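Local coordinates for cell wall surface anchor family protein (Streptococcus agalactiae serogroup V, PDB 3PF2), which forms the shaft of the type 1 pilus of group B Streptococcus as its major backbone pilin, here represented by a calcium-binding C-terminal fragment, at residues A[238-241]-A[247-250]; A[184-189]-A[268-273]; A[202-207]-A[286-291]. One frame throughout, in Å; residues are numbered along the deposited sequence.

Interaction 1. Residues A[238-241]-A[247-250]; sequences IKLK and TFEI
Leu240 CB and Lys241 O approach the ring of Phe248 obliquely from one side, while Phe186 stacks on its other face. Leu240 CB comes within 4.0 Å of Phe248 CD1, and the backbone carbonyl of Lys241 lies beside the root of the ring, with Lys241 O 3.1 Å from Phe248 CB. The ring also meets that of Phe202, the planes about 20° apart. Phe248 reaches this cluster because its CG sits between the backbone N and the carbonyl carbon (chi1 63°). Further along, Leu240 and Ile250 cross at about a right angle, with Leu240 CD1 resting 4.1 Å from Ile250 CB. Ile238 CG2 closes the row more loosely against Ile250 CD1, at 4.4 Å. The polar chains turn outward: Glu249 OE1 hydrogen-bonds to Tyr295 OH, its OE2 pairs with Arg185 in a salt bridge, and Thr247 OG1 hydrogen-bonds to Asp245 OD1. The two strands run nearly antiparallel, yet no hydrogen bond joins them. Segment 238-241 pairs with strand 201-206 and segment 247-250 with strand 178-190, a short turn joining the two sheets. Branched aliphatic groups and one large ring suit this place, where cohesion rests on apolar packing.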
ATOM      1  N   ILE A 238       3.022  14.800  14.447  1.00 19.22           N
ATOM      2  CA  ILE A 238       4.403  14.298  14.404  1.00 17.87           C
ATOM      3  C   ILE A 238       5.369  15.454  14.642  1.00 17.17           C
ATOM      4  O   ILE A 238       5.306  16.483  13.970  1.00 16.85           O
ATOM      5  CB  ILE A 238       4.712  13.569  13.071  1.00 18.09           C
ATOM      6  CG1 ILE A 238       3.978  12.225  13.027  1.00 16.99           C
ATOM      7  CG2 ILE A 238       6.240  13.352  12.892  1.00 17.08           C
ATOM      8  CD1 ILE A 238       3.991  11.517  11.708  1.00 15.14           C
ATOM      9  N   LYS A 239       6.254  15.276  15.617  1.00 17.07           N
ATOM     10  CA  LYS A 239       7.269  16.276  15.936  1.00 17.31           C
ATOM     11  C   LYS A 239       8.603  15.554  16.000  1.00 16.45           C
ATOM     12  O   LYS A 239       8.719  14.534  16.665  1.00 17.25           O
ATOM     13  CB  LYS A 239       6.957  16.984  17.266  1.00 17.91           C
ATOM     14  CG  LYS A 239       5.562  17.591  17.312  1.00 20.30           C
ATOM     15  CD  LYS A 239       5.266  18.269  18.640  1.00 24.92           C
ATOM     16  CE  LYS A 239       4.058  19.197  18.532  1.00 27.89           C
ATOM     17  NZ  LYS A 239       2.786  18.470  18.238  1.00 32.76           N
ATOM     18  N   LEU A 240       9.594  16.078  15.283  1.00 15.79           N
ATOM     19  CA  LEU A 240      10.901  15.440  15.138  1.00 15.03           C
ATOM     20  C   LEU A 240      11.983  16.268  15.823  1.00 15.35           C
ATOM     21  O   LEU A 240      11.758  17.433  16.148  1.00 14.77           O
ATOM     22  CB  LEU A 240      11.238  15.255  13.655  1.00 15.48           C
ATOM     23  CG  LEU A 240      10.202  14.515  12.799  1.00 15.31           C
ATOM     24  CD1 LEU A 240      10.624  14.518  11.331  1.00 15.93           C
ATOM     25  CD2 LEU A 240      10.015  13.091  13.295  1.00 15.70           C
ATOM     26  N   LYS A 241      13.149  15.663  16.038  1.00 15.63           N
ATOM     27  CA  LYS A 241      14.226  16.289  16.803  1.00 16.04           C
ATOM     28  C   LYS A 241      15.572  15.922  16.180  1.00 15.19           C
ATOM     29  O   LYS A 241      15.765  14.792  15.740  1.00 15.12           O
ATOM     30  CB  LYS A 241      14.127  15.779  18.252  1.00 16.91           C
ATOM     31  CG  LYS A 241      15.242  16.085  19.215  1.00 20.25           C
ATOM     32  CD  LYS A 241      14.962  15.418  20.578  1.00 23.88           C
ATOM     33  CE  LYS A 241      15.605  14.028  20.690  1.00 26.72           C
ATOM     34  NZ  LYS A 241      14.979  13.167  21.747  1.00 28.75           N
ATOM     35  N   THR A 247      21.685  14.639  13.118  1.00 15.16           N
ATOM     36  CA  THR A 247      20.834  13.897  12.171  1.00 14.99           C
ATOM     37  C   THR A 247      19.425  13.636  12.683  1.00 14.16           C
ATOM     38  O   THR A 247      19.172  13.606  13.890  1.00 14.15           O
ATOM     39  CB  THR A 247      21.435  12.533  11.751  1.00 15.07           C
ATOM     40  OG1 THR A 247      21.348  11.617  12.847  1.00 15.67           O
ATOM     41  CG2 THR A 247      22.867  12.683  11.269  1.00 15.77           C
ATOM     42  N   PHE A 248      18.508  13.473  11.733  1.00 13.17           N
ATOM     43  CA  PHE A 248      17.204  12.900  11.990  1.00 12.34           C
ATOM     44  C   PHE A 248      16.575  12.476  10.674  1.00 12.50           C
ATOM     45  O   PHE A 248      17.099  12.802   9.606  1.00 11.95           O
ATOM     46  CB  PHE A 248      16.293  13.829  12.811  1.00 12.59           C
ATOM     47  CG  PHE A 248      15.945  15.140  12.145  1.00 11.51           C
ATOM     48  CD1 PHE A 248      14.682  15.317  11.574  1.00 11.67           C
ATOM     49  CD2 PHE A 248      16.834  16.213  12.145  1.00 12.91           C
ATOM     50  CE1 PHE A 248      14.315  16.527  11.002  1.00 11.98           C
ATOM     51  CE2 PHE A 248      16.486  17.439  11.560  1.00 11.83           C
ATOM     52  CZ  PHE A 248      15.214  17.595  10.990  1.00 11.52           C
ATOM     53  N   GLU A 249      15.479  11.734  10.766  1.00 12.18           N
ATOM     54  CA  GLU A 249      14.845  11.134   9.587  1.00 12.34           C
ATOM     55  C   GLU A 249      13.345  11.015   9.783  1.00 12.19           C
ATOM     56  O   GLU A 249      12.852  11.051  10.910  1.00 11.97           O
ATOM     57  CB  GLU A 249      15.407   9.724   9.339  1.00 13.26           C
ATOM     58  CG  GLU A 249      16.915   9.658   9.085  1.00 14.47           C
ATOM     59  CD  GLU A 249      17.406   8.255   8.843  1.00 15.14           C
ATOM     60  OE1 GLU A 249      16.619   7.295   9.041  1.00 15.78           O
ATOM     61  OE2 GLU A 249      18.586   8.120   8.447  1.00 17.23           O
ATOM     62  N   ILE A 250      12.611  10.882   8.676  1.00 11.56           N
ATOM     63  CA  ILE A 250      11.217  10.459   8.739  1.00 11.29           C
ATOM     64  C   ILE A 250      11.057   9.329   7.724  1.00 11.70           C
ATOM     65  O   ILE A 250      11.518   9.443   6.582  1.00 11.67           O
ATOM     66  CB  ILE A 250      10.226  11.638   8.494  1.00 11.25           C
ATOM     67  CG1 ILE A 250       8.762  11.178   8.613  1.00 12.50           C
ATOM     68  CG2 ILE A 250      10.467  12.292   7.127  1.00 10.89           C
ATOM     69  CD1 ILE A 250       8.342  10.772  10.028  1.00 12.44           C
TER

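Interaction 2. Residues A[184-189]-A[268-273]; sequences KRFVKK and YKLKET
Phe186 and Lys188 meet Leu270 and Glu272 in a buried contact between side chains of two facing sheets, one pair greasy and the other polar. The backbones stay well separated, since Phe186 CA and Leu270 CA are 10.9 Å apart, and share no hydrogen bond. In the first pair Leu270 comes from the direction opposite to Phe186 and sets one methyl over a face of the ring. Leu270 CD1 lies 4.1 Å from the centroid of the Phe186 ring, 20° off its normal, a CH-pi contact offset toward the CE1-CZ rim. The Phe186 ring also stacks on Phe248 and meets Phe288 edge-to-face, so a flat residue can serve neighbours on face and rim.

Both segments belong to the prealbumin-like, Cna-B-type domain, whose strand 178-190 runs parallel to strand 312-316. These two strands are joined covalently, Lys188 NZ being bonded to Asn316 CG in an intramolecular isopeptide bond. The lysine chain turns at chi2 (69°) and again at chi4 (67°), which carries its end to this link, and Lys188 NZ makes a weak 3.4 Å hydrogen bond to Lys189 O. Glu272 arrives from the facing strand, extended beyond CG, with Glu272 OE2 3.6 Å from Lys188 CE and 4.3 Å from Lys188 NZ. A buried acid beside a Lys-Asn bond recurs in other Gram-positive pilins, where it is thought to assist bond formation; the position of Glu272 is consistent with such a role. Phe202 packs against the Lys188 and Glu272 side chains, keeping apolar surface around this polar group.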
ATOM      1  N   LYS A 184      12.834  10.577   4.192  1.00 10.05           N
ATOM      2  CA  LYS A 184      13.795  11.660   4.006  1.00 10.02           C
ATOM      3  C   LYS A 184      14.787  11.696   5.153  1.00 10.44           C
ATOM      4  O   LYS A 184      14.438  11.368   6.284  1.00 10.57           O
ATOM      5  CB  LYS A 184      13.077  13.011   3.881  1.00 10.34           C
ATOM      6  CG  LYS A 184      14.016  14.168   3.527  1.00 10.87           C
ATOM      7  CD  LYS A 184      14.504  14.132   2.050  1.00 11.18           C
ATOM      8  CE  LYS A 184      15.496  15.287   1.829  1.00 12.51           C
ATOM      9  NZ  LYS A 184      16.199  15.157   0.528  1.00 11.69           N
ATOM     10  N   ARG A 185      16.019  12.096   4.850  1.00 10.97           N
ATOM     11  CA  ARG A 185      17.083  12.236   5.847  1.00 10.94           C
ATOM     12  C   ARG A 185      17.447  13.710   5.954  1.00 10.83           C
ATOM     13  O   ARG A 185      17.391  14.431   4.969  1.00 11.08           O
ATOM     14  CB  ARG A 185      18.312  11.424   5.419  1.00 11.00           C
ATOM     15  CG  ARG A 185      18.000   9.918   5.298  1.00 11.77           C
ATOM     16  CD  ARG A 185      19.225   9.085   4.917  1.00 12.80           C
ATOM     17  NE  ARG A 185      20.161   8.977   6.040  1.00 15.66           N
ATOM     18  CZ  ARG A 185      21.466   9.218   5.972  1.00 17.39           C
ATOM     19  NH1 ARG A 185      22.046   9.558   4.827  1.00 16.26           N
ATOM     20  NH2 ARG A 185      22.213   9.094   7.064  1.00 20.12           N
ATOM     21  N   PHE A 186      17.834  14.129   7.152  1.00 11.43           N
ATOM     22  CA  PHE A 186      18.176  15.512   7.429  1.00 11.27           C
ATOM     23  C   PHE A 186      19.420  15.596   8.302  1.00 11.95           C
ATOM     24  O   PHE A 186      19.714  14.687   9.080  1.00 11.42           O
ATOM     25  CB  PHE A 186      17.055  16.181   8.224  1.00 11.76           C
ATOM     26  CG  PHE A 186      15.726  16.158   7.542  1.00 10.70           C
ATOM     27  CD1 PHE A 186      15.424  17.113   6.581  1.00 10.59           C
ATOM     28  CD2 PHE A 186      14.790  15.179   7.855  1.00 10.93           C
ATOM     29  CE1 PHE A 186      14.179  17.109   5.930  1.00 11.65           C
ATOM     30  CE2 PHE A 186      13.532  15.152   7.209  1.00 12.68           C
ATOM     31  CZ  PHE A 186      13.232  16.124   6.246  1.00 11.61           C
ATOM     32  N   VAL A 187      20.104  16.728   8.212  1.00 12.34           N
ATOM     33  CA  VAL A 187      21.162  17.056   9.169  1.00 13.27           C
ATOM     34  C   VAL A 187      21.073  18.537   9.535  1.00 12.97           C
ATOM     35  O   VAL A 187      20.946  19.409   8.652  1.00 12.79           O
ATOM     36  CB  VAL A 187      22.570  16.632   8.657  1.00 13.30           C
ATOM     37  CG1 VAL A 187      22.927  17.326   7.339  1.00 13.76           C
ATOM     38  CG2 VAL A 187      23.617  16.887   9.742  1.00 14.87           C
ATOM     39  N   LYS A 188      21.088  18.812  10.842  1.00 13.53           N
ATOM     40  CA  LYS A 188      20.956  20.170  11.362  1.00 13.19           C
ATOM     41  C   LYS A 188      22.345  20.733  11.628  1.00 13.91           C
ATOM     42  O   LYS A 188      23.143  20.103  12.306  1.00 13.87           O
ATOM     43  CB  LYS A 188      20.133  20.179  12.652  1.00 12.87           C
ATOM     44  CG  LYS A 188      19.827  21.586  13.212  1.00 13.70           C
ATOM     45  CD  LYS A 188      18.848  22.348  12.320  1.00 11.20           C
ATOM     46  CE  LYS A 188      18.474  23.716  12.895  1.00 13.67           C
ATOM     47  NZ  LYS A 188      19.635  24.668  12.920  1.00 13.14           N
ATOM     48  N   LYS A 189      22.619  21.909  11.080  1.00 14.66           N
ATOM     49  CA  LYS A 189      23.939  22.527  11.196  1.00 15.43           C
ATOM     50  C   LYS A 189      23.817  24.013  11.513  1.00 15.83           C
ATOM     51  O   LYS A 189      22.723  24.579  11.495  1.00 15.69           O
ATOM     52  CB  LYS A 189      24.749  22.327   9.898  1.00 15.55           C
ATOM     53  CG  LYS A 189      25.063  20.863   9.562  1.00 14.57           C
ATOM     54  CD  LYS A 189      25.983  20.776   8.344  1.00 15.60           C
ATOM     55  CE  LYS A 189      26.229  19.342   7.930  1.00 16.54           C
ATOM     56  NZ  LYS A 189      27.295  19.292   6.868  1.00 16.61           N
ATOM     57  N   TYR A 268       6.693  18.126   1.553  1.00 11.44           N
ATOM     58  CA  TYR A 268       6.236  18.253   2.935  1.00 10.88           C
ATOM     59  C   TYR A 268       6.991  19.427   3.549  1.00 11.63           C
ATOM     60  O   TYR A 268       7.872  19.998   2.924  1.00 11.27           O
ATOM     61  CB  TYR A 268       6.523  16.974   3.726  1.00 11.01           C
ATOM     62  CG  TYR A 268       5.758  15.767   3.233  1.00  9.39           C
ATOM     63  CD1 TYR A 268       4.505  15.461   3.746  1.00 11.45           C
ATOM     64  CD2 TYR A 268       6.291  14.941   2.231  1.00  9.59           C
ATOM     65  CE1 TYR A 268       3.794  14.348   3.287  1.00 11.85           C
ATOM     66  CE2 TYR A 268       5.580  13.825   1.766  1.00 10.24           C
ATOM     67  CZ  TYR A 268       4.337  13.547   2.301  1.00 10.49           C
ATOM     68  OH  TYR A 268       3.604  12.459   1.869  1.00  9.59           O
ATOM     69  N   LYS A 269       6.615  19.806   4.758  1.00 11.83           N
ATOM     70  CA  LYS A 269       7.247  20.959   5.406  1.00 12.25           C
ATOM     71  C   LYS A 269       7.661  20.634   6.822  1.00 11.62           C
ATOM     72  O   LYS A 269       7.043  19.801   7.486  1.00 11.33           O
ATOM     73  CB  LYS A 269       6.279  22.140   5.427  1.00 13.07           C
ATOM     74  CG  LYS A 269       5.922  22.640   4.062  1.00 16.32           C
ATOM     75  CD  LYS A 269       5.020  23.858   4.134  1.00 19.47           C
ATOM     76  CE  LYS A 269       4.652  24.278   2.714  1.00 23.78           C
ATOM     77  NZ  LYS A 269       3.562  25.307   2.721  1.00 26.91           N
ATOM     78  N   LEU A 270       8.716  21.297   7.290  1.00 11.43           N
ATOM     79  CA  LEU A 270       9.049  21.257   8.719  1.00 11.67           C
ATOM     80  C   LEU A 270       8.904  22.671   9.268  1.00 11.99           C
ATOM     81  O   LEU A 270       9.346  23.618   8.636  1.00 12.22           O
ATOM     82  CB  LEU A 270      10.489  20.785   8.937  1.00 11.45           C
ATOM     83  CG  LEU A 270      10.836  19.365   8.487  1.00 11.16           C
ATOM     84  CD1 LEU A 270      12.327  19.146   8.675  1.00 13.12           C
ATOM     85  CD2 LEU A 270      10.055  18.345   9.257  1.00 12.34           C
ATOM     86  N   LYS A 271       8.234  22.803  10.406  1.00 12.22           N
ATOM     87  CA  LYS A 271       8.208  24.082  11.116  1.00 12.68           C
ATOM     88  C   LYS A 271       9.095  23.944  12.342  1.00 12.24           C
ATOM     89  O   LYS A 271       8.798  23.164  13.248  1.00 11.79           O
ATOM     90  CB  LYS A 271       6.783  24.421  11.527  1.00 13.17           C
ATOM     91  CG  LYS A 271       6.662  25.735  12.297  1.00 15.39           C
ATOM     92  CD  LYS A 271       5.285  25.854  12.921  1.00 20.71           C
ATOM     93  CE  LYS A 271       5.200  27.103  13.795  1.00 21.71           C
ATOM     94  NZ  LYS A 271       3.831  27.239  14.368  1.00 22.59           N
ATOM     95  N   GLU A 272      10.183  24.707  12.375  1.00 12.73           N
ATOM     96  CA  GLU A 272      11.095  24.653  13.499  1.00 13.40           C
ATOM     97  C   GLU A 272      10.462  25.374  14.685  1.00 14.23           C
ATOM     98  O   GLU A 272      10.121  26.559  14.587  1.00 15.00           O
ATOM     99  CB  GLU A 272      12.446  25.261  13.141  1.00 13.01           C
ATOM    100  CG  GLU A 272      13.514  25.019  14.214  1.00 13.81           C
ATOM    101  CD  GLU A 272      14.906  25.396  13.760  1.00 14.82           C
ATOM    102  OE1 GLU A 272      15.101  25.589  12.542  1.00 15.42           O
ATOM    103  OE2 GLU A 272      15.819  25.495  14.619  1.00 16.12           O
ATOM    104  N   THR A 273      10.291  24.633  15.776  1.00 14.42           N
ATOM    105  CA  THR A 273       9.618  25.135  16.976  1.00 15.08           C
ATOM    106  C   THR A 273      10.599  25.318  18.133  1.00 15.53           C
ATOM    107  O   THR A 273      10.298  26.006  19.113  1.00 15.77           O
ATOM    108  CB  THR A 273       8.491  24.188  17.422  1.00 14.28           C
ATOM    109  OG1 THR A 273       9.035  22.891  17.706  1.00 15.49           O
ATOM    110  CG2 THR A 273       7.415  24.056  16.325  1.00 15.09           C
TER

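Interaction 3. Residues A[202-207]-A[286-291]; sequences FDLLAS and IEFTVS
Ile286, at the start of the strand, meets the ring of Phe202 through the end of its longer branch. Ile286 CD1 lies 3.8 Å from Phe202 CE1 and 4.1 Å from Phe202 CD1, coming at the ring obliquely. Placing CG1 beside its own backbone N (chi1 -59°) turns this branch toward the ring, and a beta-branched aliphatic chain whose longer arm can reach is well suited to pack against the CE1-CD1 side of the ring. Ile286 packs on Ile314 too, which connects it to the strand that carries the isopeptide partner Asn316. The next residue, Glu287, has its side chain on the exposed side of the sheet, near Lys269.

Segments 202-207 and 286-291 lie in one antiparallel sheet of the prealbumin-like domain but are not neighbours in it: strand 266-274 runs between them and pairs with both. The contact therefore passes over the middle strand, made by side chains long enough to meet above the sheet face, where Leu270 touches both Phe202 and Phe288. This face forms part of the buried interior between the sheets.

Phe288 is the second residue to reach across. Its ring is met at the edge, in the ring plane, by a methyl of Leu204: CD1 of Leu204 is 3.6 Å from CZ of Phe288 and 3.9 Å from its CE2. The two side chains cross at about a right angle. With CG anti to the backbone N, a chi1 of 172° swings the isobutyl end of Leu204 toward Phe288, although the side chain does not start out pointing at that strand. Phe288 also meets Phe186 edge-to-face, linking the two sheets.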
ATOM      1  N   PHE A 202      11.058  20.071  15.274  1.00 13.05           N
ATOM      2  CA  PHE A 202      10.250  20.428  14.108  1.00 12.81           C
ATOM      3  C   PHE A 202       8.894  19.736  14.101  1.00 12.84           C
ATOM      4  O   PHE A 202       8.812  18.516  14.301  1.00 14.17           O
ATOM      5  CB  PHE A 202      10.979  20.053  12.789  1.00 12.79           C
ATOM      6  CG  PHE A 202      12.401  20.535  12.715  1.00 11.51           C
ATOM      7  CD1 PHE A 202      12.719  21.713  12.037  1.00 12.83           C
ATOM      8  CD2 PHE A 202      13.423  19.797  13.304  1.00 11.78           C
ATOM      9  CE1 PHE A 202      14.038  22.159  11.964  1.00 13.05           C
ATOM     10  CE2 PHE A 202      14.742  20.243  13.254  1.00 10.93           C
ATOM     11  CZ  PHE A 202      15.045  21.418  12.569  1.00 12.67           C
ATOM     12  N   ASP A 203       7.838  20.507  13.840  1.00 13.03           N
ATOM     13  CA  ASP A 203       6.546  19.928  13.456  1.00 13.39           C
ATOM     14  C   ASP A 203       6.590  19.465  12.002  1.00 12.66           C
ATOM     15  O   ASP A 203       7.003  20.219  11.119  1.00 13.25           O
ATOM     16  CB  ASP A 203       5.419  20.951  13.566  1.00 13.59           C
ATOM     17  CG  ASP A 203       5.125  21.372  14.997  1.00 15.34           C
ATOM     18  OD1 ASP A 203       5.549  20.683  15.955  1.00 18.29           O
ATOM     19  OD2 ASP A 203       4.441  22.410  15.142  1.00 17.80           O
ATOM     20  N   LEU A 204       6.129  18.244  11.753  1.00 12.58           N
ATOM     21  CA  LEU A 204       6.025  17.735  10.383  1.00 12.00           C
ATOM     22  C   LEU A 204       4.644  18.031   9.810  1.00 11.96           C
ATOM     23  O   LEU A 204       3.612  17.668  10.416  1.00 11.46           O
ATOM     24  CB  LEU A 204       6.318  16.230  10.331  1.00 11.65           C
ATOM     25  CG  LEU A 204       6.046  15.528   8.986  1.00 12.12           C
ATOM     26  CD1 LEU A 204       7.060  15.912   7.893  1.00 14.23           C
ATOM     27  CD2 LEU A 204       6.008  14.014   9.187  1.00 12.26           C
ATOM     28  N   LEU A 205       4.635  18.692   8.650  1.00 11.64           N
ATOM     29  CA  LEU A 205       3.397  19.154   8.006  1.00 12.84           C
ATOM     30  C   LEU A 205       3.290  18.676   6.553  1.00 13.19           C
ATOM     31  O   LEU A 205       4.298  18.481   5.867  1.00 12.42           O
ATOM     32  CB  LEU A 205       3.352  20.688   8.005  1.00 12.99           C
ATOM     33  CG  LEU A 205       3.663  21.448   9.305  1.00 14.23           C
ATOM     34  CD1 LEU A 205       3.700  22.947   9.042  1.00 14.89           C
ATOM     35  CD2 LEU A 205       2.655  21.113  10.398  1.00 14.81           C
ATOM     36  N   ALA A 206       2.055  18.520   6.081  1.00 13.60           N
ATOM     37  CA  ALA A 206       1.794  18.367   4.653  1.00 14.40           C
ATOM     38  C   ALA A 206       2.047  19.698   3.944  1.00 15.35           C
ATOM     39  O   ALA A 206       2.268  20.726   4.599  1.00 15.65           O
ATOM     40  CB  ALA A 206       0.357  17.931   4.432  1.00 14.10           C
ATOM     41  N   SER A 207       2.010  19.685   2.613  1.00 16.76           N
ATOM     42  CA  SER A 207       2.294  20.886   1.819  1.00 18.84           C
ATOM     43  C   SER A 207       1.299  22.012   2.124  1.00 20.06           C
ATOM     44  O   SER A 207       1.655  23.196   2.050  1.00 20.76           O
ATOM     45  CB  SER A 207       2.314  20.571   0.319  1.00 18.88           C
ATOM     46  OG  SER A 207       1.033  20.185  -0.132  1.00 22.09           O
ATOM     47  N   ILE A 286      10.420  25.098   6.457  1.00 14.42           N
ATOM     48  CA  ILE A 286      11.427  24.444   5.624  1.00 14.39           C
ATOM     49  C   ILE A 286      10.742  23.385   4.773  1.00 14.11           C
ATOM     50  O   ILE A 286      10.113  22.478   5.310  1.00 15.31           O
ATOM     51  CB  ILE A 286      12.474  23.731   6.511  1.00 14.30           C
ATOM     52  CG1 ILE A 286      13.165  24.746   7.439  1.00 15.11           C
ATOM     53  CG2 ILE A 286      13.471  22.926   5.640  1.00 15.08           C
ATOM     54  CD1 ILE A 286      13.424  24.221   8.818  1.00 15.71           C
ATOM     55  N   GLU A 287      10.869  23.495   3.458  1.00 13.56           N
ATOM     56  CA  GLU A 287      10.276  22.499   2.568  1.00 12.98           C
ATOM     57  C   GLU A 287      11.259  21.369   2.304  1.00 11.89           C
ATOM     58  O   GLU A 287      12.472  21.568   2.325  1.00 12.07           O
ATOM     59  CB  GLU A 287       9.819  23.149   1.257  1.00 13.97           C
ATOM     60  CG  GLU A 287       8.645  24.102   1.442  1.00 18.14           C
ATOM     61  CD  GLU A 287       8.015  24.574   0.134  1.00 23.56           C
ATOM     62  OE1 GLU A 287       8.516  24.225  -0.962  1.00 26.85           O
ATOM     63  OE2 GLU A 287       6.994  25.294   0.218  1.00 28.48           O
ATOM     64  N   PHE A 288      10.735  20.164   2.083  1.00 11.32           N
ATOM     65  CA  PHE A 288      11.550  19.071   1.555  1.00 11.22           C
ATOM     66  C   PHE A 288      10.701  18.196   0.666  1.00 11.17           C
ATOM     67  O   PHE A 288       9.482  18.297   0.695  1.00 10.88           O
ATOM     68  CB  PHE A 288      12.197  18.233   2.673  1.00 11.34           C
ATOM     69  CG  PHE A 288      11.229  17.462   3.531  1.00 10.54           C
ATOM     70  CD1 PHE A 288      10.942  16.106   3.259  1.00 11.83           C
ATOM     71  CD2 PHE A 288      10.644  18.052   4.646  1.00 12.44           C
ATOM     72  CE1 PHE A 288      10.072  15.361   4.080  1.00 11.05           C
ATOM     73  CE2 PHE A 288       9.764  17.324   5.475  1.00 12.43           C
ATOM     74  CZ  PHE A 288       9.487  15.977   5.203  1.00 12.68           C
ATOM     75  N   THR A 289      11.340  17.349  -0.138  1.00 11.40           N
ATOM     76  CA  THR A 289      10.570  16.434  -0.973  1.00 12.09           C
ATOM     77  C   THR A 289      10.913  14.986  -0.676  1.00 10.97           C
ATOM     78  O   THR A 289      12.061  14.657  -0.377  1.00 11.40           O
ATOM     79  CB  THR A 289      10.749  16.693  -2.470  1.00 12.10           C
ATOM     80  OG1 THR A 289      12.140  16.672  -2.788  1.00 14.01           O
ATOM     81  CG2 THR A 289      10.166  18.045  -2.873  1.00 14.35           C
ATOM     82  N   VAL A 290       9.885  14.151  -0.738  1.00 10.75           N
ATOM     83  CA  VAL A 290      10.014  12.709  -0.681  1.00 10.41           C
ATOM     84  C   VAL A 290       9.849  12.186  -2.103  1.00 10.65           C
ATOM     85  O   VAL A 290       8.866  12.518  -2.782  1.00 10.50           O
ATOM     86  CB  VAL A 290       8.933  12.094   0.229  1.00  9.74           C
ATOM     87  CG1 VAL A 290       9.008  10.556   0.173  1.00 10.60           C
ATOM     88  CG2 VAL A 290       9.136  12.577   1.663  1.00 10.73           C
ATOM     89  N   SER A 291      10.837  11.414  -2.555  1.00 10.74           N
ATOM     90  CA  SER A 291      10.869  10.855  -3.912  1.00 11.52           C
ATOM     91  C   SER A 291      11.287   9.394  -3.846  1.00 11.50           C
ATOM     92  O   SER A 291      11.479   8.846  -2.768  1.00 10.40           O
ATOM     93  CB  SER A 291      11.890  11.615  -4.757  1.00 11.62           C
ATOM     94  OG  SER A 291      13.220  11.304  -4.335  1.00 13.58           O
TER

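All three contacts belong to the same prealbumin-like domain, and none forms a hydrogen bond between its own segments. Interactions 1 and 2 each span the two sheets, whereas interaction 3 stays within one, reaching over its middle strand. Interaction 2 is fully buried and interaction 3 largely so, Ile286 being partly exposed; interaction 1 is partly buried, with polar chains along its outer side. Interactions 1 and 3 are apolar, while interaction 2 adds an acid beside the isopeptide lysine. Probable backbone hydrogen bonds connect them, Phe248 O to Phe186 N, Leu240 N to Phe202 O and Leu270 N to Ile286 O, and the rings of Phe186, Phe202, Phe248 and Phe288 form a shared aromatic cluster.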